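Bifunctional pinoresinol-lariciresinol reductase 1 (Thuja plicata, PDB 1QYD) catalyses the NADPH-dependent, enantioselective reduction of pinoresinol to lariciresinol and of lariciresinol to secoisolariciresinol in lignan biosynthesis. Local coordinates at residues 169-174 and 183-188; 219-224 and 280-285. One frame throughout, in Å; residues are numbered along the deposited sequence.

Contact 1 of 2, residues 169-174 and 183-188; sequences AQLDGH and LIYGDG
Tyr185 reaches across from the 183-188 loop and gives its phenol proton to the backbone carbonyl of Ala169, OH to O 2.9 Å. The carbonyl oxygen lies at the rim of the ring, close to its plane, while the donor is tilted 22° from the carbonyl plane. CG of Tyr185 stands anti to its own carbonyl carbon and beside the backbone N (chi1 -57°), which sends the long ring toward the other loop and lets the hydroxyl end meet a backbone group.

Leu171 touches both Tyr185 and Leu183, and its two methyls divide the work. CD2 of Leu171 packs against the hydroxyl oxygen of Tyr185 at 3.3 Å and more loosely against CE2 of that ring, whereas CD1 lies 3.9 Å from CD2 of Leu183. A branched aliphatic chain suits this place because one residue can touch two partners at once. Ala169, small enough to sit beside the ring, brings CB to 4.4 Å from Tyr185 CE1.

Gln170 bends at chi2 and turns its amide toward the start of the second loop, where Gln170 OE1 accepts a weak bond from Leu183 N at 3.3 Å. The same OE1 also faces Leu183 O at 3.1 Å without a bond, so the amide's hold is weak. Beyond the pair, Leu171 packs on Leu272 and Tyr273 of helix 272-275, and Gln229 at the start of helix 229-241 binds Tyr185 N. A phenylalanine here would probably leave the Ala169 carbonyl without its donor and open a gap beside CD2 of Leu171, where the Tyr185 hydroxyl now lies.

The two loops flank strand 181-182; neither is helix or strand, but each holds a turn, type I from Gln170 to Gly173, overlapping an Asx turn at Asp172, and type II' from Tyr185 to Gly188. Their chemistry implies a join that relies on side-chain groups reaching backbone atoms, with one sound hydrogen bond beside a modest apolar patch.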
ATOM      1  N   ALA A 169       9.217 -24.740   6.400  1.00 19.07           N
ATOM      2  CA  ALA A 169       9.235 -23.328   6.751  1.00 15.74           C
ATOM      3  C   ALA A 169      10.533 -22.566   6.465  1.00 18.03           C
ATOM      4  O   ALA A 169      10.906 -21.603   7.153  1.00 14.90           O
ATOM      5  CB  ALA A 169       8.862 -23.193   8.223  1.00 15.74           C
ATOM      6  N   GLN A 170      11.204 -22.927   5.356  1.00 19.07           N
ATOM      7  CA  GLN A 170      12.501 -22.340   5.082  1.00 18.85           C
ATOM      8  C   GLN A 170      12.569 -21.107   4.225  1.00 21.05           C
ATOM      9  O   GLN A 170      11.945 -20.953   3.172  1.00 28.05           O
ATOM     10  CB  GLN A 170      13.394 -23.406   4.502  1.00 19.24           C
ATOM     11  CG  GLN A 170      14.344 -23.826   5.635  1.00 25.32           C
ATOM     12  CD  GLN A 170      14.051 -25.143   6.331  1.00 17.61           C
ATOM     13  OE1 GLN A 170      13.843 -25.245   7.534  1.00 25.51           O
ATOM     14  NE2 GLN A 170      14.080 -26.223   5.583  1.00 21.82           N
ATOM     15  N   LEU A 171      13.421 -20.248   4.781  1.00 23.03           N
ATOM     16  CA  LEU A 171      13.742 -18.895   4.340  1.00 23.67           C
ATOM     17  C   LEU A 171      14.113 -18.723   2.888  1.00 24.18           C
ATOM     18  O   LEU A 171      14.426 -17.595   2.484  1.00 25.72           O
ATOM     19  CB  LEU A 171      14.936 -18.286   5.140  1.00 28.59           C
ATOM     20  CG  LEU A 171      15.031 -18.085   6.658  1.00 26.34           C
ATOM     21  CD1 LEU A 171      16.266 -17.284   6.989  1.00 24.25           C
ATOM     22  CD2 LEU A 171      13.843 -17.310   7.161  1.00 31.12           C
ATOM     23  N   ASP A 172      14.144 -19.839   2.140  1.00 25.84           N
ATOM     24  CA  ASP A 172      14.594 -19.856   0.755  1.00 29.93           C
ATOM     25  C   ASP A 172      13.493 -19.896  -0.285  1.00 30.86           C
ATOM     26  O   ASP A 172      13.731 -19.618  -1.468  1.00 33.55           O
ATOM     27  CB  ASP A 172      15.567 -21.045   0.516  1.00 23.49           C
ATOM     28  CG  ASP A 172      15.110 -22.471   0.769  1.00 24.59           C
ATOM     29  OD1 ASP A 172      13.940 -22.741   1.015  1.00 32.14           O
ATOM     30  OD2 ASP A 172      15.956 -23.348   0.718  1.00 30.60           O
ATOM     31  N   GLY A 173      12.293 -20.247   0.182  1.00 29.04           N
ATOM     32  CA  GLY A 173      11.128 -20.220  -0.673  1.00 27.22           C
ATOM     33  C   GLY A 173      10.934 -21.467  -1.490  1.00 26.81           C
ATOM     34  O   GLY A 173       9.980 -21.508  -2.255  1.00 34.32           O
ATOM     35  N   HIS A 174      11.771 -22.499  -1.380  1.00 23.34           N
ATOM     36  CA  HIS A 174      11.565 -23.734  -2.113  1.00 18.66           C
ATOM     37  C   HIS A 174      10.316 -24.362  -1.522  1.00 12.96           C
ATOM     38  O   HIS A 174      10.109 -24.249  -0.328  1.00 14.10           O
ATOM     39  CB  HIS A 174      12.782 -24.689  -1.943  1.00 26.00           C
ATOM     40  CG  HIS A 174      14.167 -24.161  -2.356  1.00 34.38           C
ATOM     41  ND1 HIS A 174      14.606 -22.898  -2.499  1.00 38.66           N
ATOM     42  CD2 HIS A 174      15.247 -24.982  -2.610  1.00 34.71           C
ATOM     43  CE1 HIS A 174      15.885 -22.936  -2.815  1.00 34.99           C
ATOM     44  NE2 HIS A 174      16.266 -24.192  -2.879  1.00 40.28           N
ATOM     45  N   LEU A 183      16.886 -24.941   8.716  1.00 25.64           N
ATOM     46  CA  LEU A 183      17.088 -23.842   9.643  1.00 24.36           C
ATOM     47  C   LEU A 183      15.913 -23.894  10.630  1.00 25.40           C
ATOM     48  O   LEU A 183      14.766 -24.042  10.190  1.00 20.36           O
ATOM     49  CB  LEU A 183      17.119 -22.543   8.832  1.00 23.35           C
ATOM     50  CG  LEU A 183      17.856 -21.259   9.322  1.00 29.55           C
ATOM     51  CD1 LEU A 183      18.811 -20.759   8.226  1.00 22.65           C
ATOM     52  CD2 LEU A 183      16.873 -20.121   9.572  1.00 24.43           C
ATOM     53  N   ILE A 184      16.166 -23.906  11.964  1.00 25.19           N
ATOM     54  CA  ILE A 184      15.086 -23.874  12.959  1.00 25.21           C
ATOM     55  C   ILE A 184      15.087 -22.535  13.694  1.00 26.70           C
ATOM     56  O   ILE A 184      16.089 -21.858  13.902  1.00 26.86           O
ATOM     57  CB  ILE A 184      15.192 -25.042  14.017  1.00 22.93           C
ATOM     58  CG1 ILE A 184      15.072 -26.415  13.370  1.00 19.57           C
ATOM     59  CG2 ILE A 184      14.031 -24.943  14.999  1.00 26.50           C
ATOM     60  CD1 ILE A 184      14.755 -27.579  14.338  1.00  9.51           C
ATOM     61  N   TYR A 185      13.894 -22.103  14.063  1.00 27.17           N
ATOM     62  CA  TYR A 185      13.739 -20.812  14.668  1.00 26.81           C
ATOM     63  C   TYR A 185      13.713 -20.990  16.169  1.00 26.33           C
ATOM     64  O   TYR A 185      12.754 -21.418  16.810  1.00 30.62           O
ATOM     65  CB  TYR A 185      12.460 -20.194  14.086  1.00 21.74           C
ATOM     66  CG  TYR A 185      12.580 -20.134  12.558  1.00 20.61           C
ATOM     67  CD1 TYR A 185      11.787 -20.974  11.762  1.00 20.31           C
ATOM     68  CD2 TYR A 185      13.537 -19.302  11.962  1.00 12.90           C
ATOM     69  CE1 TYR A 185      11.968 -21.009  10.381  1.00 13.79           C
ATOM     70  CE2 TYR A 185      13.711 -19.315  10.590  1.00  9.91           C
ATOM     71  CZ  TYR A 185      12.936 -20.178   9.814  1.00 16.17           C
ATOM     72  OH  TYR A 185      13.196 -20.283   8.462  1.00 18.05           O
ATOM     73  N   GLY A 186      14.912 -20.742  16.670  1.00 22.58           N
ATOM     74  CA  GLY A 186      15.172 -20.736  18.095  1.00 26.32           C
ATOM     75  C   GLY A 186      15.332 -22.121  18.660  1.00 28.19           C
ATOM     76  O   GLY A 186      16.393 -22.752  18.617  1.00 33.63           O
ATOM     77  N   ASP A 187      14.204 -22.520  19.221  1.00 27.49           N
ATOM     78  CA  ASP A 187      14.049 -23.817  19.841  1.00 29.24           C
ATOM     79  C   ASP A 187      13.328 -24.738  18.888  1.00 24.43           C
ATOM     80  O   ASP A 187      13.719 -25.881  18.697  1.00 25.73           O
ATOM     81  CB  ASP A 187      13.254 -23.662  21.158  1.00 33.43           C
ATOM     82  CG  ASP A 187      11.949 -22.836  21.154  1.00 40.53           C
ATOM     83  OD1 ASP A 187      11.255 -22.872  22.170  1.00 45.93           O
ATOM     84  OD2 ASP A 187      11.616 -22.149  20.180  1.00 42.07           O
ATOM     85  N   GLY A 188      12.286 -24.193  18.257  1.00 23.78           N
ATOM     86  CA  GLY A 188      11.404 -24.945  17.390  1.00 23.44           C
ATOM     87  C   GLY A 188      10.430 -25.749  18.226  1.00 20.04           C
ATOM     88  O   GLY A 188      10.034 -26.831  17.821  1.00 20.16           O
TER

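Contact 2 of 2, residues 219-224 and 280-285; sequences YIRPPM and DLYNFE
Arg221 drives its extended side chain into the 280-285 loop, and its guanidinium group supplies all the hydrogen bonds across the contact. NH1 binds Phe284 O at 3.0 Å, nearly along the C=O axis, and NH2 binds the same oxygen at 3.3 Å from above the carbonyl plane, so Phe284 O, lying close to the guanidinium plane, is gripped end-on by two nitrogens. NH2 also gives a bond to Leu281 O at 3.2 Å. Arginine suits the place because its several N-H groups can satisfy two loop carbonyls at once.

Two aromatic rings add cation-pi contacts, their flat pi faces suiting a buried cation. CZ of Arg221 lies 4.4 Å from the centroid of the Tyr282 ring, over its face, with the planes 36° apart. The Phe284 ring receives the cation off-centre, its chi1 of 58° bringing one face against NH2.

The apolar part comes from Tyr219, whose ring meets that of Phe284 obliquely, CZ of Tyr219 to CE2 of Phe284 3.7 Å. The Tyr219 hydroxyl has a weak hydrogen bond to Asp120, and Ile193 of strand 191-195 touches both Arg221 and Tyr282.

Arg221, with two cation-pi partners and bidentate donation to one carbonyl, ties the end of strand 217-219 and the loop that follows it to the loop after helix 272-275. Tyr219 lies near the inferred cofactor-binding Arg142, and Leu281 near the inferred substrate-binding His271, side chains about 7 Å apart in each case, within the Rossmann-type NmrA-like fold.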
ATOM      1  N   TYR A 219     -11.846 -20.415  14.086  1.00 14.29           N
ATOM      2  CA  TYR A 219     -10.470 -20.902  14.100  1.00  9.72           C
ATOM      3  C   TYR A 219     -10.436 -22.360  13.643  1.00  9.42           C
ATOM      4  O   TYR A 219     -11.315 -23.153  13.973  1.00 12.36           O
ATOM      5  CB  TYR A 219      -9.886 -20.813  15.509  1.00  2.00           C
ATOM      6  CG  TYR A 219      -9.736 -19.411  16.096  1.00  5.42           C
ATOM      7  CD1 TYR A 219      -8.796 -18.531  15.572  1.00  7.27           C
ATOM      8  CD2 TYR A 219     -10.527 -18.994  17.170  1.00  7.37           C
ATOM      9  CE1 TYR A 219      -8.651 -17.250  16.120  1.00  9.95           C
ATOM     10  CE2 TYR A 219     -10.387 -17.719  17.717  1.00  2.00           C
ATOM     11  CZ  TYR A 219      -9.449 -16.853  17.191  1.00  3.82           C
ATOM     12  OH  TYR A 219      -9.291 -15.592  17.732  1.00  9.90           O
ATOM     13  N   ILE A 220      -9.494 -22.762  12.796  1.00 11.77           N
ATOM     14  CA  ILE A 220      -9.346 -24.176  12.487  1.00  4.76           C
ATOM     15  C   ILE A 220      -8.065 -24.446  13.273  1.00  9.23           C
ATOM     16  O   ILE A 220      -7.013 -23.802  13.087  1.00  3.15           O
ATOM     17  CB  ILE A 220      -9.143 -24.414  10.991  1.00  2.00           C
ATOM     18  CG1 ILE A 220     -10.154 -23.686  10.109  1.00  2.00           C
ATOM     19  CG2 ILE A 220      -9.309 -25.910  10.803  1.00  7.96           C
ATOM     20  CD1 ILE A 220     -10.213 -24.081   8.622  1.00  2.00           C
ATOM     21  N   ARG A 221      -8.253 -25.332  14.270  1.00  7.90           N
ATOM     22  CA  ARG A 221      -7.194 -25.701  15.210  1.00  6.16           C
ATOM     23  C   ARG A 221      -7.118 -27.197  15.341  1.00  3.83           C
ATOM     24  O   ARG A 221      -7.332 -27.676  16.457  1.00  4.95           O
ATOM     25  CB  ARG A 221      -7.458 -25.092  16.611  1.00  4.21           C
ATOM     26  CG  ARG A 221      -6.825 -23.742  16.791  1.00  2.00           C
ATOM     27  CD  ARG A 221      -6.998 -23.190  18.179  1.00  2.00           C
ATOM     28  NE  ARG A 221      -6.229 -21.952  18.245  1.00  4.01           N
ATOM     29  CZ  ARG A 221      -6.208 -21.145  19.316  1.00  5.14           C
ATOM     30  NH1 ARG A 221      -6.892 -21.380  20.442  1.00  2.00           N
ATOM     31  NH2 ARG A 221      -5.430 -20.080  19.257  1.00  7.53           N
ATOM     32  N   PRO A 222      -6.871 -28.012  14.289  1.00  6.75           N
ATOM     33  CA  PRO A 222      -7.217 -29.427  14.274  1.00  4.38           C
ATOM     34  C   PRO A 222      -6.264 -30.028  15.259  1.00 12.88           C
ATOM     35  O   PRO A 222      -5.068 -29.748  15.193  1.00 14.12           O
ATOM     36  CB  PRO A 222      -6.978 -29.925  12.915  1.00  2.00           C
ATOM     37  CG  PRO A 222      -6.826 -28.665  12.126  1.00  2.00           C
ATOM     38  CD  PRO A 222      -6.152 -27.684  13.074  1.00  2.00           C
ATOM     39  N   PRO A 223      -6.796 -30.748  16.253  1.00 16.83           N
ATOM     40  CA  PRO A 223      -6.050 -31.147  17.453  1.00 19.06           C
ATOM     41  C   PRO A 223      -4.659 -31.733  17.143  1.00 21.48           C
ATOM     42  O   PRO A 223      -3.624 -31.235  17.606  1.00 18.10           O
ATOM     43  CB  PRO A 223      -7.008 -32.110  18.109  1.00 20.70           C
ATOM     44  CG  PRO A 223      -8.394 -31.693  17.628  1.00 21.77           C
ATOM     45  CD  PRO A 223      -8.135 -31.347  16.196  1.00 13.62           C
ATOM     46  N   MET A 224      -4.681 -32.717  16.228  1.00 20.07           N
ATOM     47  CA  MET A 224      -3.501 -33.453  15.782  1.00 23.89           C
ATOM     48  C   MET A 224      -2.384 -32.642  15.123  1.00 24.07           C
ATOM     49  O   MET A 224      -1.197 -32.998  15.223  1.00 30.93           O
ATOM     50  CB  MET A 224      -3.914 -34.556  14.804  1.00 23.74           C
ATOM     51  CG  MET A 224      -4.545 -35.728  15.537  1.00 28.36           C
ATOM     52  SD  MET A 224      -4.753 -37.246  14.561  1.00 36.67           S
ATOM     53  CE  MET A 224      -3.070 -37.811  14.576  1.00 40.24           C
ATOM     54  N   ASP A 280       1.948 -16.451  17.709  1.00 15.64           N
ATOM     55  CA  ASP A 280       0.561 -16.067  17.430  1.00 14.61           C
ATOM     56  C   ASP A 280      -0.382 -17.066  16.740  1.00 12.17           C
ATOM     57  O   ASP A 280      -1.400 -16.657  16.171  1.00 20.59           O
ATOM     58  CB  ASP A 280       0.562 -14.778  16.613  1.00 16.19           C
ATOM     59  CG  ASP A 280       1.207 -13.606  17.316  1.00 23.17           C
ATOM     60  OD1 ASP A 280       1.879 -12.812  16.649  1.00 25.96           O
ATOM     61  OD2 ASP A 280       1.012 -13.487  18.525  1.00 25.14           O
ATOM     62  N   LEU A 281      -0.142 -18.375  16.766  1.00  2.22           N
ATOM     63  CA  LEU A 281      -1.105 -19.286  16.184  1.00  5.00           C
ATOM     64  C   LEU A 281      -1.964 -20.013  17.214  1.00  6.30           C
ATOM     65  O   LEU A 281      -3.159 -20.263  17.019  1.00  6.81           O
ATOM     66  CB  LEU A 281      -0.341 -20.278  15.288  1.00  4.72           C
ATOM     67  CG  LEU A 281      -0.280 -19.833  13.811  1.00  6.44           C
ATOM     68  CD1 LEU A 281       0.742 -18.767  13.629  1.00  6.74           C
ATOM     69  CD2 LEU A 281       0.164 -20.939  12.924  1.00  3.45           C
ATOM     70  N   TYR A 282      -1.314 -20.325  18.332  1.00 10.54           N
ATOM     71  CA  TYR A 282      -1.894 -21.040  19.446  1.00 13.91           C
ATOM     72  C   TYR A 282      -1.676 -20.344  20.785  1.00 15.31           C
ATOM     73  O   TYR A 282      -2.242 -20.800  21.773  1.00 15.94           O
ATOM     74  CB  TYR A 282      -1.307 -22.439  19.543  1.00 14.29           C
ATOM     75  CG  TYR A 282      -2.347 -23.400  20.092  1.00 26.43           C
ATOM     76  CD1 TYR A 282      -3.289 -23.924  19.219  1.00 37.88           C
ATOM     77  CD2 TYR A 282      -2.443 -23.709  21.450  1.00 33.31           C
ATOM     78  CE1 TYR A 282      -4.325 -24.734  19.687  1.00 41.55           C
ATOM     79  CE2 TYR A 282      -3.480 -24.518  21.931  1.00 36.47           C
ATOM     80  CZ  TYR A 282      -4.424 -25.026  21.042  1.00 40.43           C
ATOM     81  OH  TYR A 282      -5.489 -25.791  21.488  1.00 43.94           O
ATOM     82  N   ASN A 283      -0.921 -19.242  20.913  1.00 19.02           N
ATOM     83  CA  ASN A 283      -0.687 -18.570  22.186  1.00 18.18           C
ATOM     84  C   ASN A 283      -1.881 -17.801  22.769  1.00 26.91           C
ATOM     85  O   ASN A 283      -1.707 -16.775  23.450  1.00 26.87           O
ATOM     86  CB  ASN A 283       0.507 -17.606  22.039  1.00 18.56           C
ATOM     87  CG  ASN A 283       0.313 -16.269  21.296  1.00 21.74           C
ATOM     88  OD1 ASN A 283      -0.641 -16.063  20.544  1.00 30.46           O
ATOM     89  ND2 ASN A 283       1.202 -15.291  21.465  1.00 19.48           N
ATOM     90  N   PHE A 284      -3.130 -18.242  22.532  1.00 28.68           N
ATOM     91  CA  PHE A 284      -4.288 -17.543  23.077  1.00 27.91           C
ATOM     92  C   PHE A 284      -5.540 -18.399  23.106  1.00 31.26           C
ATOM     93  O   PHE A 284      -5.729 -19.431  22.457  1.00 33.11           O
ATOM     94  CB  PHE A 284      -4.590 -16.243  22.270  1.00 26.41           C
ATOM     95  CG  PHE A 284      -4.847 -16.523  20.804  1.00 19.36           C
ATOM     96  CD1 PHE A 284      -3.785 -16.453  19.917  1.00 19.92           C
ATOM     97  CD2 PHE A 284      -6.109 -16.926  20.378  1.00 15.54           C
ATOM     98  CE1 PHE A 284      -3.989 -16.805  18.588  1.00 28.15           C
ATOM     99  CE2 PHE A 284      -6.306 -17.272  19.056  1.00 20.62           C
ATOM    100  CZ  PHE A 284      -5.249 -17.217  18.152  1.00 24.53           C
ATOM    101  N   GLU A 285      -6.427 -17.748  23.838  1.00 32.41           N
ATOM    102  CA  GLU A 285      -7.751 -18.200  24.167  1.00 33.02           C
ATOM    103  C   GLU A 285      -8.685 -18.218  23.006  1.00 32.10           C
ATOM    104  O   GLU A 285      -8.486 -17.456  22.061  1.00 37.08           O
ATOM    105  CB  GLU A 285      -8.315 -17.287  25.261  1.00 41.61           C
ATOM    106  CG  GLU A 285      -7.884 -15.793  25.261  1.00 42.10           C
ATOM    107  CD  GLU A 285      -8.281 -14.917  24.074  1.00 46.96           C
ATOM    108  OE1 GLU A 285      -7.539 -13.988  23.737  1.00 42.71           O
ATOM    109  OE2 GLU A 285      -9.346 -15.149  23.496  1.00 54.81           O
TER

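Both contacts are partly buried loop-to-loop joins, but contact 2 lies nearer the middle of the chain, about 14 Å from its centre against about 20 Å for contact 1. They follow one another along the sequence, and their nearest atoms are about 10 Å apart. Helix 272-275 borders both: Leu171 of contact 1 packs on it, as does Leu281 of contact 2. The chemistry differs in kind. A neutral phenol and aliphatic methyls join neighbouring loops in contact 1, whereas a charged guanidinium and aromatic rings bridge segments separated by 55 intervening residues in contact 2. Each nonetheless uses side-chain donors on backbone carbonyls.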